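OR486 (PDB 4R80) has no assigned biological function and is a de novo designed protein that adopts the cystatin fold, a helix packed against a curved antiparallel beta sheet. Local coordinates at residues Q13-K18 with V57-Q62; E17-Q22 with V42-T47. All coordinates share one frame; numbering follows the deposited sequence.

Interaction 1. Residues Q13-K18 with V57-Q62; sequences QVAKEK and VEVEKQ
The methyl of Ala15 packs against both Val57 and Val59, two residues that face the helix from the same side of their strand. Its CB lies 3.4 Å from Val57 CG1, a tight methyl-to-methyl touch, and 3.9 Å from Val59 CG2. The other methyl of Val57 is also near, with CG2 4.1 Å from Ala15 CB, so this valine brings both branches to the alanine while Val59 brings one. The first torsions contribute to this, along with Val57 being the closer residue. Val57 holds CG1 between its own N and carbonyl carbon (chi1 43°), the more hindered choice for a valine, and CG2 opposite N. In Val59 it is CG1 that lies opposite N (chi1 -177°), and CG2, beside N, is the methyl that reaches the helix.

Alanine suits the helix position because its single methyl lets the backbones approach closely, the CA atoms of Ala15 and Val57 being 6.3 Å apart. Beta-branched valine favours extended backbone and offers two methyls close to the strand. Glu58, between the valines, points its CB away from the helix, as the pleat requires. Helix 4-22 thus rests on the inner strand 51-62, with Val42 of strand 39-48 also touching Ala15 on one flank, while Phe66 and Val68 of strand 65-76 pack against Val59 and Val57 respectively on the other.

Interaction 2. Residues E17-Q22 with V42-T47; sequences EKILEQ and VELEIT
Ile19 meets the strand with two of its branches, each taken up by a different residue. Its CG2 methyl packs 3.8 Å from Ile46 CD1, the far end of that side chain. Its CG1 methylene lies against the fork of Leu44, 4.0 Å from Leu44 CD2 and 4.2 Å from Leu44 CD1. Ile19 slants across both partners, and its first torsion divides the work: CG2 stands opposite the backbone N and CG1 beside it (chi1 -56°). All three residues are buried and their side chains are purely hydrocarbon, and no hydrogen bond crosses between the segments. The CA atoms of Ile19 and Leu44 are 8.5 Å apart, a gap that branched four-carbon side chains are long enough to span.

Away from Ile19 the surface is polar: Glu17 points its CB away from strand 39-48, and Glu21 is also exposed. Their carboxylates lie close together and would repel each other if both are ionised. Gln22, exposed too, lies against Ile71 and Glu73 of strand 65-76. The final backbone bond in this segment, Gln22 N to Lys18 O at 3.4 Å, is weak, and Asn23 ND2 bonds the carbonyl of Ile19. On the strand, Glu45 turns its CB away from the helix. The end of helix 4-22 thus covers strand 39-48, where Leu44 also packs on Val28 and Val30 of strand 28-36, and Ile19 reaches Ile55 of strand 51-62.

Both contacts belong to the buried interface between helix 4-22 and one face of the antiparallel sheet, and both are wholly apolar. Interaction 1 uses a small helix residue against strand 51-62; one turn on, interaction 2 uses a large one against strand 39-48, consistent with a helix that stands farther from the sheet there. The strands are consecutive in the chain and adjacent in the sheet, joined by a probable hydrogen bond from Val57 N to Val42 O. Their side chains merge as well: Val57 CG1 lies 3.4 Å from Leu44 CD1, making one continuous core, while the charged residues sit around its margins, exposed or partly so, some lysines lying over apolar side chains.

Interaction 1. Residues Q13-K18 with V57-Q62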
loop_
_atom_site.group_PDB
_atom_site.type_symbol
_atom_site.label_atom_id
_atom_site.label_comp_id
_atom_site.label_asym_id
_atom_site.label_seq_id
_atom_site.Cartn_x
_atom_site.Cartn_y
_atom_site.Cartn_z
ATOM N N GLN A 13 -1.807 -6.190 -2.072
ATOM C CA GLN A 13 -3.051 -6.575 -1.415
ATOM C C GLN A 13 -2.963 -6.463 0.105
ATOM O O GLN A 13 -3.932 -6.081 0.761
ATOM C CB GLN A 13 -3.453 -7.996 -1.817
ATOM C CG GLN A 13 -3.873 -8.126 -3.273
ATOM C CD GLN A 13 -4.285 -9.538 -3.639
ATOM O OE1 GLN A 13 -4.250 -10.444 -2.806
ATOM N NE2 GLN A 13 -4.679 -9.732 -4.893
ATOM N N VAL A 14 -1.797 -6.783 0.659
ATOM C CA VAL A 14 -1.565 -6.626 2.090
ATOM C C VAL A 14 -1.629 -5.144 2.423
ATOM O O VAL A 14 -2.228 -4.736 3.419
ATOM C CB VAL A 14 -0.191 -7.190 2.508
ATOM C CG1 VAL A 14 0.195 -6.701 3.898
ATOM C CG2 VAL A 14 -0.201 -8.709 2.458
ATOM N N ALA A 15 -1.014 -4.346 1.562
ATOM C CA ALA A 15 -0.983 -2.901 1.719
ATOM C C ALA A 15 -2.370 -2.282 1.585
ATOM O O ALA A 15 -2.755 -1.427 2.383
ATOM C CB ALA A 15 -0.052 -2.303 0.691
ATOM N N LYS A 16 -3.117 -2.717 0.576
ATOM C CA LYS A 16 -4.434 -2.155 0.301
ATOM C C LYS A 16 -5.452 -2.535 1.373
ATOM O O LYS A 16 -6.272 -1.711 1.778
ATOM C CB LYS A 16 -4.927 -2.589 -1.080
ATOM C CG LYS A 16 -6.254 -1.974 -1.491
ATOM C CD LYS A 16 -6.682 -2.467 -2.863
ATOM C CE LYS A 16 -8.070 -1.968 -3.222
ATOM N NZ LYS A 16 -8.592 -2.639 -4.443
ATOM N N GLU A 17 -5.392 -3.781 1.832
ATOM C CA GLU A 17 -6.274 -4.243 2.898
ATOM C C GLU A 17 -5.992 -3.458 4.170
ATOM O O GLU A 17 -6.902 -3.145 4.938
ATOM C CB GLU A 17 -6.099 -5.744 3.139
ATOM C CG GLU A 17 -6.990 -6.311 4.239
ATOM C CD GLU A 17 -8.472 -6.152 3.944
ATOM O OE1 GLU A 17 -8.866 -6.261 2.764
ATOM O OE2 GLU A 17 -9.244 -5.915 4.897
ATOM N N LYS A 18 -4.716 -3.144 4.391
ATOM C CA LYS A 18 -4.308 -2.313 5.513
ATOM C C LYS A 18 -4.927 -0.918 5.456
ATOM O O LYS A 18 -5.374 -0.383 6.466
ATOM C CB LYS A 18 -2.783 -2.204 5.579
ATOM C CG LYS A 18 -2.282 -1.290 6.683
ATOM C CD LYS A 18 -2.703 -1.786 8.050
ATOM C CE LYS A 18 -1.823 -1.203 9.137
ATOM N NZ LYS A 18 -2.375 -1.465 10.493
ATOM N N VAL A 57 2.889 2.943 1.564
ATOM C CA VAL A 57 3.078 1.868 2.535
ATOM C C VAL A 57 4.221 0.934 2.146
ATOM O O VAL A 57 4.254 0.397 1.038
ATOM C CB VAL A 57 1.788 1.064 2.750
ATOM C CG1 VAL A 57 1.136 0.802 1.433
ATOM C CG2 VAL A 57 2.081 -0.241 3.476
ATOM N N GLU A 58 5.170 0.764 3.060
ATOM C CA GLU A 58 6.286 -0.152 2.860
ATOM C C GLU A 58 5.984 -1.557 3.378
ATOM O O GLU A 58 5.788 -1.757 4.576
ATOM C CB GLU A 58 7.552 0.396 3.515
ATOM C CG GLU A 58 7.991 1.733 2.959
ATOM C CD GLU A 58 9.250 2.251 3.622
ATOM O OE1 GLU A 58 9.756 1.577 4.544
ATOM O OE2 GLU A 58 9.731 3.331 3.222
ATOM N N VAL A 59 5.936 -2.523 2.465
ATOM C CA VAL A 59 5.685 -3.914 2.826
ATOM C C VAL A 59 6.989 -4.700 2.786
ATOM O O VAL A 59 7.760 -4.598 1.831
ATOM C CB VAL A 59 4.672 -4.566 1.866
ATOM C CG1 VAL A 59 4.361 -5.988 2.306
ATOM C CG2 VAL A 59 3.399 -3.730 1.790
ATOM N N GLU A 60 7.243 -5.478 3.841
ATOM C CA GLU A 60 8.464 -6.270 3.926
ATOM C C GLU A 60 8.215 -7.773 3.819
ATOM O O GLU A 60 7.327 -8.316 4.475
ATOM C CB GLU A 60 9.216 -5.953 5.220
ATOM C CG GLU A 60 10.538 -6.693 5.368
ATOM C CD GLU A 60 11.557 -6.310 4.303
ATOM O OE1 GLU A 60 11.485 -5.179 3.778
ATOM O OE2 GLU A 60 12.433 -7.144 3.993
ATOM N N LYS A 61 9.018 -8.440 2.989
ATOM C CA LYS A 61 8.974 -9.891 2.858
ATOM C C LYS A 61 9.993 -10.553 3.778
ATOM O O LYS A 61 11.200 -10.383 3.603
ATOM C CB LYS A 61 9.258 -10.300 1.409
ATOM C CG LYS A 61 9.568 -11.780 1.222
ATOM C CD LYS A 61 10.030 -12.076 -0.202
ATOM C CE LYS A 61 10.371 -13.552 -0.394
ATOM N NZ LYS A 61 9.208 -14.438 -0.129
ATOM N N GLN A 62 9.501 -11.305 4.755
ATOM C CA GLN A 62 10.364 -12.012 5.694
ATOM C C GLN A 62 10.087 -13.505 5.595
ATOM O O GLN A 62 9.104 -13.999 6.145
ATOM C CB GLN A 62 10.144 -11.521 7.125
ATOM C CG GLN A 62 11.024 -12.209 8.164
ATOM C CD GLN A 62 12.491 -11.830 8.046
ATOM O OE1 GLN A 62 12.967 -10.931 8.739
ATOM N NE2 GLN A 62 13.216 -12.521 7.172
#

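Interaction 2. Residues E17-Q22 with V42-T47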
loop_
_atom_site.group_PDB
_atom_site.type_symbol
_atom_site.label_atom_id
_atom_site.label_comp_id
_atom_site.label_asym_id
_atom_site.label_seq_id
_atom_site.Cartn_x
_atom_site.Cartn_y
_atom_site.Cartn_z
ATOM N N GLU A 17 -5.392 -3.781 1.832
ATOM C CA GLU A 17 -6.274 -4.243 2.898
ATOM C C GLU A 17 -5.992 -3.458 4.170
ATOM O O GLU A 17 -6.902 -3.145 4.938
ATOM C CB GLU A 17 -6.099 -5.744 3.139
ATOM C CG GLU A 17 -6.990 -6.311 4.239
ATOM C CD GLU A 17 -8.472 -6.152 3.944
ATOM O OE1 GLU A 17 -8.866 -6.261 2.764
ATOM O OE2 GLU A 17 -9.244 -5.915 4.897
ATOM N N LYS A 18 -4.716 -3.144 4.391
ATOM C CA LYS A 18 -4.308 -2.313 5.513
ATOM C C LYS A 18 -4.927 -0.918 5.456
ATOM O O LYS A 18 -5.374 -0.383 6.466
ATOM C CB LYS A 18 -2.783 -2.204 5.579
ATOM C CG LYS A 18 -2.282 -1.290 6.683
ATOM C CD LYS A 18 -2.703 -1.786 8.050
ATOM C CE LYS A 18 -1.823 -1.203 9.137
ATOM N NZ LYS A 18 -2.375 -1.465 10.493
ATOM N N ILE A 19 -4.952 -0.332 4.260
ATOM C CA ILE A 19 -5.532 0.993 4.081
ATOM C C ILE A 19 -7.055 0.962 4.196
ATOM O O ILE A 19 -7.661 1.876 4.760
ATOM C CB ILE A 19 -5.114 1.612 2.730
ATOM C CG1 ILE A 19 -3.589 1.657 2.618
ATOM C CG2 ILE A 19 -5.691 3.008 2.574
ATOM C CD1 ILE A 19 -2.914 2.339 3.785
ATOM N N LEU A 20 -7.668 -0.096 3.673
ATOM C CA LEU A 20 -9.119 -0.257 3.739
ATOM C C LEU A 20 -9.622 -0.356 5.179
ATOM O O LEU A 20 -10.682 0.174 5.513
ATOM C CB LEU A 20 -9.560 -1.490 2.947
ATOM C CG LEU A 20 -9.531 -1.381 1.421
ATOM C CD1 LEU A 20 -9.704 -2.754 0.786
ATOM C CD2 LEU A 20 -10.598 -0.421 0.921
ATOM N N GLU A 21 -8.859 -1.040 6.025
ATOM C CA GLU A 21 -9.218 -1.197 7.432
ATOM C C GLU A 21 -9.181 0.133 8.179
ATOM O O GLU A 21 -10.056 0.425 8.994
ATOM C CB GLU A 21 -8.309 -2.222 8.114
ATOM C CG GLU A 21 -8.564 -3.654 7.673
ATOM C CD GLU A 21 -7.569 -4.635 8.261
ATOM O OE1 GLU A 21 -6.562 -4.184 8.845
ATOM O OE2 GLU A 21 -7.796 -5.858 8.139
ATOM N N GLN A 22 -8.159 0.937 7.895
ATOM C CA GLN A 22 -7.999 2.237 8.536
ATOM C C GLN A 22 -8.934 3.280 7.930
ATOM O O GLN A 22 -9.160 4.338 8.516
ATOM C CB GLN A 22 -6.547 2.709 8.428
ATOM C CG GLN A 22 -5.553 1.844 9.182
ATOM C CD GLN A 22 -4.140 2.388 9.113
ATOM O OE1 GLN A 22 -3.846 3.285 8.321
ATOM N NE2 GLN A 22 -3.255 1.848 9.943
ATOM N N VAL A 42 4.281 0.458 -1.913
ATOM C CA VAL A 42 2.990 0.581 -2.577
ATOM C C VAL A 42 2.409 1.974 -2.363
ATOM O O VAL A 42 2.203 2.410 -1.230
ATOM C CB VAL A 42 1.990 -0.472 -2.067
ATOM C CG1 VAL A 42 0.678 -0.365 -2.826
ATOM C CG2 VAL A 42 2.578 -1.868 -2.196
ATOM N N GLU A 43 2.161 2.671 -3.466
ATOM C CA GLU A 43 1.598 4.012 -3.429
ATOM C C GLU A 43 0.096 3.952 -3.687
ATOM O O GLU A 43 -0.346 3.420 -4.705
ATOM C CB GLU A 43 2.279 4.879 -4.487
ATOM C CG GLU A 43 3.778 5.022 -4.277
ATOM C CD GLU A 43 4.459 5.777 -5.400
ATOM O OE1 GLU A 43 3.807 6.640 -6.025
ATOM O OE2 GLU A 43 5.645 5.492 -5.672
ATOM N N LEU A 44 -0.687 4.502 -2.763
ATOM C CA LEU A 44 -2.139 4.495 -2.896
ATOM C C LEU A 44 -2.686 5.905 -2.738
ATOM O O LEU A 44 -2.075 6.752 -2.088
ATOM C CB LEU A 44 -2.783 3.564 -1.860
ATOM C CG LEU A 44 -2.227 2.143 -1.741
ATOM C CD1 LEU A 44 -1.110 2.134 -0.734
ATOM C CD2 LEU A 44 -3.300 1.153 -1.332
ATOM N N GLU A 45 -3.852 6.149 -3.341
ATOM C CA GLU A 45 -4.494 7.454 -3.272
ATOM C C GLU A 45 -5.953 7.331 -2.845
ATOM O O GLU A 45 -6.688 6.479 -3.336
ATOM C CB GLU A 45 -4.402 8.165 -4.627
ATOM C CG GLU A 45 -5.016 9.561 -4.645
ATOM C CD GLU A 45 -4.725 10.316 -5.927
ATOM O OE1 GLU A 45 -3.904 9.829 -6.727
ATOM O OE2 GLU A 45 -5.317 11.395 -6.134
ATOM N N ILE A 46 -6.362 8.200 -1.922
ATOM C CA ILE A 46 -7.749 8.283 -1.478
ATOM C C ILE A 46 -8.340 9.647 -1.826
ATOM O O ILE A 46 -7.711 10.681 -1.601
ATOM C CB ILE A 46 -7.874 8.038 0.043
ATOM C CG1 ILE A 46 -7.341 6.653 0.412
ATOM C CG2 ILE A 46 -9.316 8.170 0.504
ATOM C CD1 ILE A 46 -7.542 6.294 1.864
ATOM N N THR A 47 -9.553 9.646 -2.375
ATOM C CA THR A 47 -10.235 10.888 -2.722
ATOM C C THR A 47 -11.672 10.863 -2.217
ATOM O O THR A 47 -12.562 10.288 -2.839
ATOM C CB THR A 47 -10.236 11.149 -4.243
ATOM O OG1 THR A 47 -8.887 11.269 -4.709
ATOM C CG2 THR A 47 -10.989 12.438 -4.564
#